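Local coordinates for protein protelomerase (Agrobacterium tumefaciens, PDB 4F43) that generates the hairpin ends of a linear chromosome, probably by cutting and rejoining DNA as a telomere resolvase, and protects those ends, at residues V106-I111 / D297-L302; F276-P279 / S285-A288; V281-Y286 / S303-T308. The protein carries 1 engineered substitution. One frame throughout, in Å; residues are numbered along the deposited sequence. Where two conformers were deposited one is given.

Contact 1: V106-I111 / D297-L302. With nucleotides of chain B.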
loop_
_atom_site.group_PDB
_atom_site.type_symbol
_atom_site.label_atom_id
_atom_site.label_comp_id
_atom_site.label_asym_id
_atom_site.label_seq_id
_atom_site.Cartn_x
_atom_site.Cartn_y
_atom_site.Cartn_z
ATOM N N VAL A 106 -18.706 -3.482 6.395
ATOM C CA VAL A 106 -18.700 -2.317 5.517
ATOM C C VAL A 106 -17.736 -2.508 4.345
ATOM O O VAL A 106 -18.057 -2.154 3.207
ATOM C CB VAL A 106 -18.355 -1.024 6.289
ATOM C CG1 VAL A 106 -18.145 0.131 5.333
ATOM C CG2 VAL A 106 -19.455 -0.690 7.286
ATOM N N LYS A 107 -16.569 -3.084 4.626
ATOM C CA LYS A 107 -15.567 -3.344 3.594
ATOM C C LYS A 107 -16.107 -4.254 2.493
ATOM O O LYS A 107 -16.171 -3.864 1.315
ATOM C CB LYS A 107 -14.313 -3.968 4.209
ATOM C CG LYS A 107 -13.270 -4.381 3.186
ATOM C CD LYS A 107 -12.129 -5.145 3.830
ATOM C CE LYS A 107 -12.592 -6.494 4.354
ATOM N NZ LYS A 107 -11.472 -7.264 4.963
ATOM N N MET A 108 -16.494 -5.469 2.876
ATOM C CA MET A 108 -17.010 -6.450 1.923
ATOM C C MET A 108 -18.262 -5.936 1.217
ATOM O O MET A 108 -18.552 -6.313 0.079
ATOM C CB MET A 108 -17.309 -7.772 2.632
ATOM C CG MET A 108 -16.117 -8.367 3.367
ATOM S SD MET A 108 -14.752 -8.779 2.265
ATOM C CE MET A 108 -15.526 -10.002 1.209
ATOM N N GLU A 109 -19.011 -5.080 1.908
ATOM C CA GLU A 109 -20.187 -4.456 1.314
ATOM C C GLU A 109 -19.756 -3.537 0.179
ATOM O O GLU A 109 -20.334 -3.568 -0.909
ATOM C CB GLU A 109 -20.961 -3.652 2.359
ATOM C CG GLU A 109 -22.109 -2.840 1.785
ATOM C CD GLU A 109 -22.743 -1.923 2.812
ATOM O OE1 GLU A 109 -22.110 -0.908 3.175
ATOM O OE2 GLU A 109 -23.870 -2.222 3.261
ATOM N N LYS A 110 -18.737 -2.723 0.441
ATOM C CA LYS A 110 -18.190 -1.820 -0.566
ATOM C C LYS A 110 -17.693 -2.591 -1.779
ATOM O O LYS A 110 -17.994 -2.234 -2.922
ATOM C CB LYS A 110 -17.045 -0.991 0.018
ATOM C CG LYS A 110 -17.488 0.099 0.974
ATOM C CD LYS A 110 -16.291 0.749 1.641
ATOM C CE LYS A 110 -16.715 1.881 2.553
ATOM N NZ LYS A 110 -15.596 2.324 3.427
ATOM N N ILE A 111 -16.928 -3.648 -1.519
ATOM C CA ILE A 111 -16.432 -4.503 -2.592
ATOM C C ILE A 111 -17.592 -5.067 -3.414
ATOM O O ILE A 111 -17.550 -5.074 -4.649
ATOM C CB ILE A 111 -15.578 -5.655 -2.038
ATOM C CG1 ILE A 111 -14.357 -5.101 -1.301
ATOM C CG2 ILE A 111 -15.150 -6.598 -3.157
ATOM C CD1 ILE A 111 -13.638 -6.130 -0.456
ATOM N N ASP A 297 -4.845 -17.662 -1.128
ATOM C CA ASP A 297 -5.729 -16.526 -0.898
ATOM C C ASP A 297 -6.264 -15.980 -2.219
ATOM O O ASP A 297 -5.504 -15.486 -3.051
ATOM C CB ASP A 297 -4.994 -15.427 -0.130
ATOM C CG ASP A 297 -5.834 -14.180 0.060
ATOM O OD1 ASP A 297 -5.244 -13.087 0.185
ATOM O OD2 ASP A 297 -7.079 -14.289 0.086
ATOM N N LEU A 298 -7.577 -16.067 -2.400
ATOM C CA LEU A 298 -8.209 -15.629 -3.640
ATOM C C LEU A 298 -9.235 -14.526 -3.400
ATOM O O LEU A 298 -9.862 -14.041 -4.343
ATOM C CB LEU A 298 -8.891 -16.812 -4.332
ATOM C CG LEU A 298 -8.044 -18.051 -4.621
ATOM C CD1 LEU A 298 -8.916 -19.176 -5.158
ATOM C CD2 LEU A 298 -6.929 -17.722 -5.599
ATOM N N GLU A 299 -9.408 -14.128 -2.143
ATOM C CA GLU A 299 -10.415 -13.144 -1.752
ATOM C C GLU A 299 -9.857 -11.720 -1.743
ATOM O O GLU A 299 -10.601 -10.744 -1.803
ATOM C CB GLU A 299 -10.964 -13.502 -0.367
ATOM C CG GLU A 299 -12.176 -12.705 0.075
ATOM C CD GLU A 299 -12.623 -13.072 1.475
ATOM O OE1 GLU A 299 -13.766 -12.729 1.842
ATOM O OE2 GLU A 299 -11.832 -13.705 2.207
ATOM N N THR A 300 -8.536 -11.609 -1.636
ATOM C CA THR A 300 -7.891 -10.300 -1.632
ATOM C C THR A 300 -7.956 -9.682 -3.029
ATOM O O THR A 300 -8.005 -8.460 -3.186
ATOM C CB THR A 300 -6.431 -10.392 -1.150
ATOM O OG1 THR A 300 -6.396 -10.970 0.160
ATOM C CG2 THR A 300 -5.786 -9.013 -1.098
ATOM N N SER A 301 -7.979 -10.543 -4.042
ATOM C CA SER A 301 -8.054 -10.107 -5.432
ATOM C C SER A 301 -9.386 -9.431 -5.757
ATOM O O SER A 301 -9.486 -8.670 -6.722
ATOM C CB SER A 301 -7.835 -11.294 -6.374
ATOM O OG SER A 301 -8.854 -12.266 -6.216
ATOM N N LEU A 302 -10.402 -9.714 -4.945
ATOM C CA LEU A 302 -11.727 -9.131 -5.130
ATOM C C LEU A 302 -11.688 -7.608 -5.044
ATOM O O LEU A 302 -12.542 -6.924 -5.610
ATOM C CB LEU A 302 -12.707 -9.683 -4.093
ATOM C CG LEU A 302 -12.949 -11.194 -4.101
ATOM C CD1 LEU A 302 -13.898 -11.585 -2.981
ATOM C CD2 LEU A 302 -13.493 -11.641 -5.450
ATOM P P DT B 12 -12.794 3.325 1.236
ATOM O OP1 DT B 12 -13.531 3.607 -0.017
ATOM O OP2 DT B 12 -13.476 2.626 2.349
ATOM O "O5'" DT B 12 -11.471 2.502 0.878
ATOM C "C5'" DT B 12 -10.548 3.046 -0.059
ATOM C "C4'" DT B 12 -9.251 2.256 -0.071
ATOM O "O4'" DT B 12 -8.673 2.255 1.260
ATOM C "C3'" DT B 12 -9.375 0.786 -0.467
ATOM O "O3'" DT B 12 -8.244 0.438 -1.256
ATOM C "C2'" DT B 12 -9.351 0.069 0.875
ATOM C "C1'" DT B 12 -8.306 0.927 1.570
ATOM N N1 DT B 12 -8.212 0.770 3.050
ATOM C C2 DT B 12 -7.019 0.324 3.558
ATOM O O2 DT B 12 -6.057 0.052 2.863
ATOM N N3 DT B 12 -6.991 0.204 4.918
ATOM C C4 DT B 12 -7.998 0.477 5.817
ATOM O O4 DT B 12 -7.844 0.328 7.027
ATOM C C5 DT B 12 -9.226 0.944 5.222
ATOM C C7 DT B 12 -10.403 1.275 6.089
ATOM C C6 DT B 12 -9.274 1.067 3.884
ATOM O "O5'" DT B 14 -2.852 -5.408 -0.024
ATOM C "C5'" DT B 14 -2.796 -6.829 -0.011
ATOM C "C4'" DT B 14 -2.365 -7.338 1.352
ATOM O "O4'" DT B 14 -3.246 -6.794 2.366
ATOM C "C3'" DT B 14 -2.409 -8.856 1.508
ATOM O "O3'" DT B 14 -1.156 -9.328 1.988
ATOM C "C2'" DT B 14 -3.531 -9.112 2.512
ATOM C "C1'" DT B 14 -3.574 -7.805 3.292
ATOM N N1 DT B 14 -4.913 -7.495 3.861
ATOM C C2 DT B 14 -5.025 -7.255 5.209
ATOM O O2 DT B 14 -4.076 -7.286 5.971
ATOM N N3 DT B 14 -6.295 -6.973 5.634
ATOM C C4 DT B 14 -7.440 -6.910 4.866
ATOM O O4 DT B 14 -8.536 -6.648 5.354
ATOM C C5 DT B 14 -7.252 -7.173 3.460
ATOM C C7 DT B 14 -8.422 -7.133 2.523
ATOM C C6 DT B 14 -6.013 -7.448 3.030
#

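Contact 2: F276-P279 / S285-A288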
loop_
_atom_site.group_PDB
_atom_site.type_symbol
_atom_site.label_atom_id
_atom_site.label_comp_id
_atom_site.label_asym_id
_atom_site.label_seq_id
_atom_site.Cartn_x
_atom_site.Cartn_y
_atom_site.Cartn_z
ATOM N N PHE A 276 -2.173 -11.721 -21.053
ATOM C CA PHE A 276 -1.243 -12.822 -20.804
ATOM C C PHE A 276 -1.841 -14.050 -20.119
ATOM O O PHE A 276 -1.183 -15.084 -20.022
ATOM C CB PHE A 276 -0.046 -12.325 -19.988
ATOM C CG PHE A 276 0.649 -11.141 -20.592
ATOM C CD1 PHE A 276 1.601 -11.312 -21.582
ATOM C CD2 PHE A 276 0.355 -9.858 -20.165
ATOM C CE1 PHE A 276 2.244 -10.225 -22.138
ATOM C CE2 PHE A 276 0.995 -8.765 -20.716
ATOM C CZ PHE A 276 1.941 -8.950 -21.704
ATOM N N ALA A 277 -3.080 -13.939 -19.653
ATOM C CA ALA A 277 -3.685 -14.997 -18.845
ATOM C C ALA A 277 -3.880 -16.317 -19.590
ATOM O O ALA A 277 -4.543 -16.359 -20.629
ATOM C CB ALA A 277 -5.000 -14.526 -18.256
ATOM N N PRO A 278 -3.292 -17.399 -19.054
ATOM C CA PRO A 278 -3.457 -18.772 -19.546
ATOM C C PRO A 278 -4.922 -19.213 -19.516
ATOM O O PRO A 278 -5.720 -18.618 -18.792
ATOM C CB PRO A 278 -2.633 -19.595 -18.550
ATOM C CG PRO A 278 -1.600 -18.646 -18.049
ATOM C CD PRO A 278 -2.311 -17.328 -17.957
ATOM N N PRO A 279 -5.273 -20.252 -20.291
ATOM C CA PRO A 279 -6.673 -20.678 -20.400
ATOM C C PRO A 279 -7.154 -21.541 -19.234
ATOM O O PRO A 279 -8.362 -21.717 -19.080
ATOM C CB PRO A 279 -6.674 -21.504 -21.686
ATOM C CG PRO A 279 -5.306 -22.079 -21.746
ATOM C CD PRO A 279 -4.395 -21.016 -21.196
ATOM N N SER A 285 -7.196 -16.237 -9.497
ATOM C CA SER A 285 -5.935 -16.959 -9.387
ATOM C C SER A 285 -4.792 -16.180 -10.030
ATOM O O SER A 285 -3.717 -16.047 -9.445
ATOM C CB SER A 285 -6.052 -18.346 -10.017
ATOM O OG SER A 285 -4.899 -19.124 -9.746
ATOM N N TYR A 286 -5.032 -15.667 -11.232
ATOM C CA TYR A 286 -4.026 -14.901 -11.953
ATOM C C TYR A 286 -3.704 -13.613 -11.205
ATOM O O TYR A 286 -2.538 -13.225 -11.092
ATOM C CB TYR A 286 -4.498 -14.593 -13.374
ATOM C CG TYR A 286 -3.419 -14.010 -14.254
ATOM C CD1 TYR A 286 -2.342 -14.783 -14.667
ATOM C CD2 TYR A 286 -3.478 -12.690 -14.677
ATOM C CE1 TYR A 286 -1.351 -14.256 -15.473
ATOM C CE2 TYR A 286 -2.492 -12.155 -15.484
ATOM C CZ TYR A 286 -1.432 -12.942 -15.877
ATOM O OH TYR A 286 -0.446 -12.416 -16.679
ATOM N N PHE A 287 -4.745 -12.961 -10.695
ATOM C CA PHE A 287 -4.577 -11.759 -9.888
ATOM C C PHE A 287 -3.701 -12.041 -8.675
ATOM O O PHE A 287 -2.736 -11.324 -8.417
ATOM C CB PHE A 287 -5.936 -11.218 -9.442
ATOM C CG PHE A 287 -6.562 -10.270 -10.422
ATOM C CD1 PHE A 287 -6.556 -10.547 -11.779
ATOM C CD2 PHE A 287 -7.165 -9.105 -9.985
ATOM C CE1 PHE A 287 -7.132 -9.675 -12.682
ATOM C CE2 PHE A 287 -7.746 -8.230 -10.881
ATOM C CZ PHE A 287 -7.729 -8.516 -12.232
ATOM N N ALA A 288 -4.035 -13.100 -7.944
ATOM C CA ALA A 288 -3.271 -13.488 -6.765
ATOM C C ALA A 288 -1.825 -13.827 -7.121
ATOM O O ALA A 288 -0.910 -13.580 -6.336
ATOM C CB ALA A 288 -3.935 -14.664 -6.070
#

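Contact 3: V281-Y286 / S303-T308. With nucleotides of chain B.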
loop_
_atom_site.group_PDB
_atom_site.type_symbol
_atom_site.label_atom_id
_atom_site.label_comp_id
_atom_site.label_asym_id
_atom_site.label_seq_id
_atom_site.Cartn_x
_atom_site.Cartn_y
_atom_site.Cartn_z
ATOM N N VAL A 281 -6.669 -21.035 -15.918
ATOM C CA VAL A 281 -6.700 -20.330 -14.642
ATOM C C VAL A 281 -7.854 -19.332 -14.588
ATOM O O VAL A 281 -8.329 -18.859 -15.620
ATOM C CB VAL A 281 -5.375 -19.592 -14.372
ATOM C CG1 VAL A 281 -4.228 -20.584 -14.260
ATOM C CG2 VAL A 281 -5.099 -18.576 -15.467
ATOM N N THR A 282 -8.307 -19.022 -13.378
ATOM C CA THR A 282 -9.372 -18.046 -13.191
ATOM C C THR A 282 -8.782 -16.657 -12.990
ATOM O O THR A 282 -7.568 -16.501 -12.867
ATOM C CB THR A 282 -10.260 -18.395 -11.985
ATOM O OG1 THR A 282 -9.479 -18.349 -10.784
ATOM C CG2 THR A 282 -10.855 -19.785 -12.148
ATOM N N LYS A 283 -9.648 -15.651 -12.961
ATOM C CA LYS A 283 -9.216 -14.267 -12.801
ATOM C C LYS A 283 -8.604 -14.048 -11.422
ATOM O O LYS A 283 -7.558 -13.411 -11.291
ATOM C CB LYS A 283 -10.396 -13.316 -13.008
ATOM C CG LYS A 283 -10.078 -12.093 -13.848
ATOM C CD LYS A 283 -11.325 -11.254 -14.079
ATOM C CE LYS A 283 -11.103 -10.212 -15.161
ATOM N NZ LYS A 283 -10.005 -9.274 -14.811
ATOM N N ASN A 284 -9.262 -14.584 -10.398
ATOM C CA ASN A 284 -8.781 -14.468 -9.026
ATOM C C ASN A 284 -7.402 -15.095 -8.849
ATOM O O ASN A 284 -6.544 -14.550 -8.153
ATOM C CB ASN A 284 -9.774 -15.112 -8.052
ATOM C CG ASN A 284 -11.177 -14.548 -8.187
ATOM O OD1 ASN A 284 -12.034 -15.138 -8.843
ATOM N ND2 ASN A 284 -11.415 -13.399 -7.565
ATOM N N SER A 285 -7.196 -16.237 -9.497
ATOM C CA SER A 285 -5.935 -16.959 -9.387
ATOM C C SER A 285 -4.792 -16.180 -10.030
ATOM O O SER A 285 -3.717 -16.047 -9.445
ATOM C CB SER A 285 -6.052 -18.346 -10.017
ATOM O OG SER A 285 -4.899 -19.124 -9.746
ATOM N N TYR A 286 -5.032 -15.667 -11.232
ATOM C CA TYR A 286 -4.026 -14.901 -11.953
ATOM C C TYR A 286 -3.704 -13.613 -11.205
ATOM O O TYR A 286 -2.538 -13.225 -11.092
ATOM C CB TYR A 286 -4.498 -14.593 -13.374
ATOM C CG TYR A 286 -3.419 -14.010 -14.254
ATOM C CD1 TYR A 286 -2.342 -14.783 -14.667
ATOM C CD2 TYR A 286 -3.478 -12.690 -14.677
ATOM C CE1 TYR A 286 -1.351 -14.256 -15.473
ATOM C CE2 TYR A 286 -2.492 -12.155 -15.484
ATOM C CZ TYR A 286 -1.432 -12.942 -15.877
ATOM O OH TYR A 286 -0.446 -12.416 -16.679
ATOM N N SER A 303 -10.695 -7.084 -4.333
ATOM C CA SER A 303 -10.553 -5.644 -4.156
ATOM C C SER A 303 -9.894 -4.983 -5.367
ATOM O O SER A 303 -9.862 -3.757 -5.468
ATOM C CB SER A 303 -9.745 -5.337 -2.893
ATOM O OG SER A 303 -10.364 -5.882 -1.739
ATOM N N TYR A 304 -9.371 -5.795 -6.282
ATOM C CA TYR A 304 -8.654 -5.264 -7.442
ATOM C C TYR A 304 -9.489 -5.282 -8.718
ATOM O O TYR A 304 -9.009 -4.904 -9.786
ATOM C CB TYR A 304 -7.346 -6.029 -7.662
ATOM C CG TYR A 304 -6.295 -5.753 -6.615
ATOM C CD1 TYR A 304 -5.395 -4.707 -6.769
ATOM C CD2 TYR A 304 -6.202 -6.535 -5.471
ATOM C CE1 TYR A 304 -4.433 -4.446 -5.814
ATOM C CE2 TYR A 304 -5.242 -6.284 -4.509
ATOM C CZ TYR A 304 -4.360 -5.239 -4.685
ATOM O OH TYR A 304 -3.403 -4.987 -3.728
ATOM N N MET A 305 -10.737 -5.722 -8.605
ATOM C CA MET A 305 -11.614 -5.810 -9.766
ATOM C C MET A 305 -12.705 -4.743 -9.708
ATOM O O MET A 305 -13.764 -4.949 -9.118
ATOM C CB MET A 305 -12.219 -7.210 -9.867
ATOM C CG MET A 305 -11.244 -8.317 -9.494
ATOM S SD MET A 305 -11.653 -9.930 -10.182
ATOM C CE MET A 305 -13.297 -10.188 -9.529
ATOM N N THR A 306 -12.429 -3.599 -10.324
ATOM C CA THR A 306 -13.349 -2.468 -10.303
ATOM C C THR A 306 -13.475 -1.808 -11.674
ATOM O O THR A 306 -14.354 -0.973 -11.891
ATOM C CB THR A 306 -12.896 -1.407 -9.291
ATOM O OG1 THR A 306 -13.730 -0.249 -9.407
ATOM C CG2 THR A 306 -11.456 -1.010 -9.557
ATOM N N TYR A 307 -12.589 -2.178 -12.593
ATOM C CA TYR A 307 -12.606 -1.624 -13.942
ATOM C C TYR A 307 -13.105 -2.645 -14.954
ATOM O O TYR A 307 -13.056 -3.850 -14.712
ATOM C CB TYR A 307 -11.206 -1.161 -14.353
ATOM C CG TYR A 307 -10.665 -0.002 -13.551
ATOM C CD1 TYR A 307 -11.505 1.000 -13.079
ATOM C CD2 TYR A 307 -9.308 0.090 -13.269
ATOM C CE1 TYR A 307 -11.006 2.062 -12.346
ATOM C CE2 TYR A 307 -8.801 1.145 -12.538
ATOM C CZ TYR A 307 -9.654 2.129 -12.079
ATOM O OH TYR A 307 -9.153 3.182 -11.350
ATOM N N THR A 308 -13.591 -2.155 -16.089
ATOM C CA THR A 308 -13.939 -3.024 -17.206
ATOM C C THR A 308 -13.393 -2.454 -18.513
ATOM O O THR A 308 -13.569 -1.274 -18.819
ATOM C CB THR A 308 -15.463 -3.284 -17.305
ATOM O OG1 THR A 308 -15.738 -4.098 -18.454
ATOM C CG2 THR A 308 -16.245 -1.981 -17.410
ATOM P P DA B 13 -8.361 -0.698 -2.386
ATOM O OP1 DA B 13 -7.717 -0.185 -3.616
ATOM O OP2 DA B 13 -9.765 -1.160 -2.424
ATOM O "O5'" DA B 13 -7.469 -1.891 -1.809
ATOM C "C5'" DA B 13 -6.115 -1.650 -1.450
ATOM C "C4'" DA B 13 -5.476 -2.912 -0.904
ATOM O "O4'" DA B 13 -5.517 -2.883 0.546
ATOM C "C3'" DA B 13 -6.162 -4.210 -1.315
ATOM O "O3'" DA B 13 -5.188 -5.226 -1.503
ATOM C "C2'" DA B 13 -7.058 -4.517 -0.121
ATOM C "C1'" DA B 13 -6.171 -4.041 1.023
ATOM N N9 DA B 13 -6.895 -3.684 2.238
ATOM C C8 DA B 13 -8.193 -3.272 2.352
ATOM N N7 DA B 13 -8.559 -3.021 3.587
ATOM C C5 DA B 13 -7.423 -3.286 4.334
ATOM C C6 DA B 13 -7.144 -3.214 5.714
ATOM N N6 DA B 13 -8.030 -2.839 6.644
ATOM N N1 DA B 13 -5.901 -3.551 6.111
ATOM C C2 DA B 13 -5.001 -3.931 5.200
ATOM N N3 DA B 13 -5.145 -4.034 3.881
ATOM C C4 DA B 13 -6.389 -3.694 3.514
#

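Contact 1: V106-I111 / D297-L302
Ile-111 and Leu-302 form the tighter part of this contact, between helix 97-115 and the loop that leads toward strand 307-308. The CG2 methyl of Ile-111, set anti to the backbone N, reaches Leu-302 O at 3.6 Å and meets Leu-302 CB at 4.0 Å, the two side chains crossing at about a right angle. A beta-branched residue suits this place because its short branch packs against the backbone carbonyl, while CD1 lies on Ser-303. Leu-302 O is also the hydrogen-bond acceptor of His-115 NE2, one turn further along the same helix.

The outer side is looser. The flexible chain of Met-108, bent at chi2 and chi3, brings CE close to Glu-299 OE1, but both residues were modelled in two conformers and the approach is doubtful. Glu-299 is largely exposed, though it also packs on an adenine base. Behind it the backbone is ordered locally by an Asx turn, with Glu-299 N donating to Asp-297 OD2 at 3.2 Å, and by Ser-301 OG donating to Leu-298 O at 2.8 Å.

Long lysines suit the DNA side. In one of its two conformers Lys-107 NZ donates to the base carbonyl oxygen O4 of DT14 of chain B at 3.0 Å, while Lys-110 reaches a phosphate oxygen of DT12 of chain B. From the loop, Thr-300 CG2 packs on C5' of DT14 at 3.9 Å. Helix and loop thus form part of the protelomerase's DNA-binding surface.

Contact 2: F276-P279 / S285-A288
Ala-277 lays its methyl group over the ring of Tyr-286, joining the loop after helix 263-276 to the first turns of helix 283-291. Ala-277 CB stands 4.2 Å from the Tyr-286 ring centroid and only 7° off the ring normal, a CH-pi contact squarely over the centre of one face. The small side chain suits this position, since a single methyl can rest on the ring while the loop backbone passes close by, and Ala-277 CA lies over the same face, 4.2 Å from Tyr-286 CE1.

Tyr-286 is presented to the loop by its first torsion: CG lies anti to the backbone N (chi1 -170°), which carries the ring away from its own helix and toward 276-278. Pro-278 comes at it differently. Its side chain crosses that of the tyrosine at about a right angle, and Pro-278 CD touches Tyr-286 CE1 at 4.1 Å. A proline fits here because its rigid ring holds this methylene beside the aromatic carbons with little freedom to turn away.

At the far end of the ring, Tyr-286 OH approaches Phe-276 CB at 3.3 Å. Phe-276 makes this contact chiefly through CB: CG is anti to the carbonyl carbon, and most of the phenyl ring leads away to pack on Leu-203. On the helix side Tyr-286 also touches Tyr-273 of helix 263-276, so that one ring packs against both that helix and the loop leaving it.

No hydrogen bond crosses between the two segments. This contact therefore rests on dispersion and CH-pi attraction around a single aromatic ring, and its fit depends on shape and ring orientation more than on paired polar groups.

Contact 3: V281-Y286 / S303-T308
Met-305 meets Lys-283 and Asn-284 through a chain whose CG is anti to the carbonyl carbon (chi1 -39°) and which bends only at its last torsion (chi3 -58°). The near-extended middle carries SD across to helix 283-291, and the final bend brings the methyl to Asn-284. Met-305 SD thus lies 4.1 Å from Lys-283 CD, the two side chains crossing at a slant, while Met-305 CE stands 4.2 Å from Asn-284 ND2. Methionine, long and unbranched, suits such a reach between backbones 9.1 Å apart at their nearest CA atoms, Asn-284 and Met-305.

Lysine offers its aliphatic part here, and its NZ forms a weak, long ion pair with Glu-270. Asn-284 ND2 is hydrogen-bonded to Ser-301 OG. Thr-282 is the N-cap of the helix, its OG1 accepting a weak bond of 3.4 Å from Ser-285 N.

Tyr-304, next to the methionine, packs on Phe-287 and Leu-291 and carries its OH to the DNA, 2.9 Å from O3' of DA13 of chain B; this OH is hydrogen-bonded with Tyr-262 OH. A tyrosine hydroxyl beside a DNA 3' oxygen and phosphate is consistent with the active site of a telomere resolvase, whose family uses a tyrosine nucleophile.

Contacts 2 and 3, with centres about 8 Å apart, share Ser-285 and Tyr-286 on helix 283-291, and Phe-287 CE2 packs on Met-305 CG at 3.8 Å. Contact 1 lies about 11 Å from contact 3, centre to centre, meeting it where Ser-301 joins Asn-284, and about 18 Å from contact 2. The continuous stretch 297-308 serves contacts 1 and 3 and touches the DNA at Thr-300 and Tyr-304. Tyr-304, the probable active-site element, belongs to contact 3; contact 1 also meets DNA, whereas contact 2 stands back, its nearest atom about 8 Å away. Residues 276-308 fall largely within the ResT/TelK-type catalytic domain of this fragment of a longer protein.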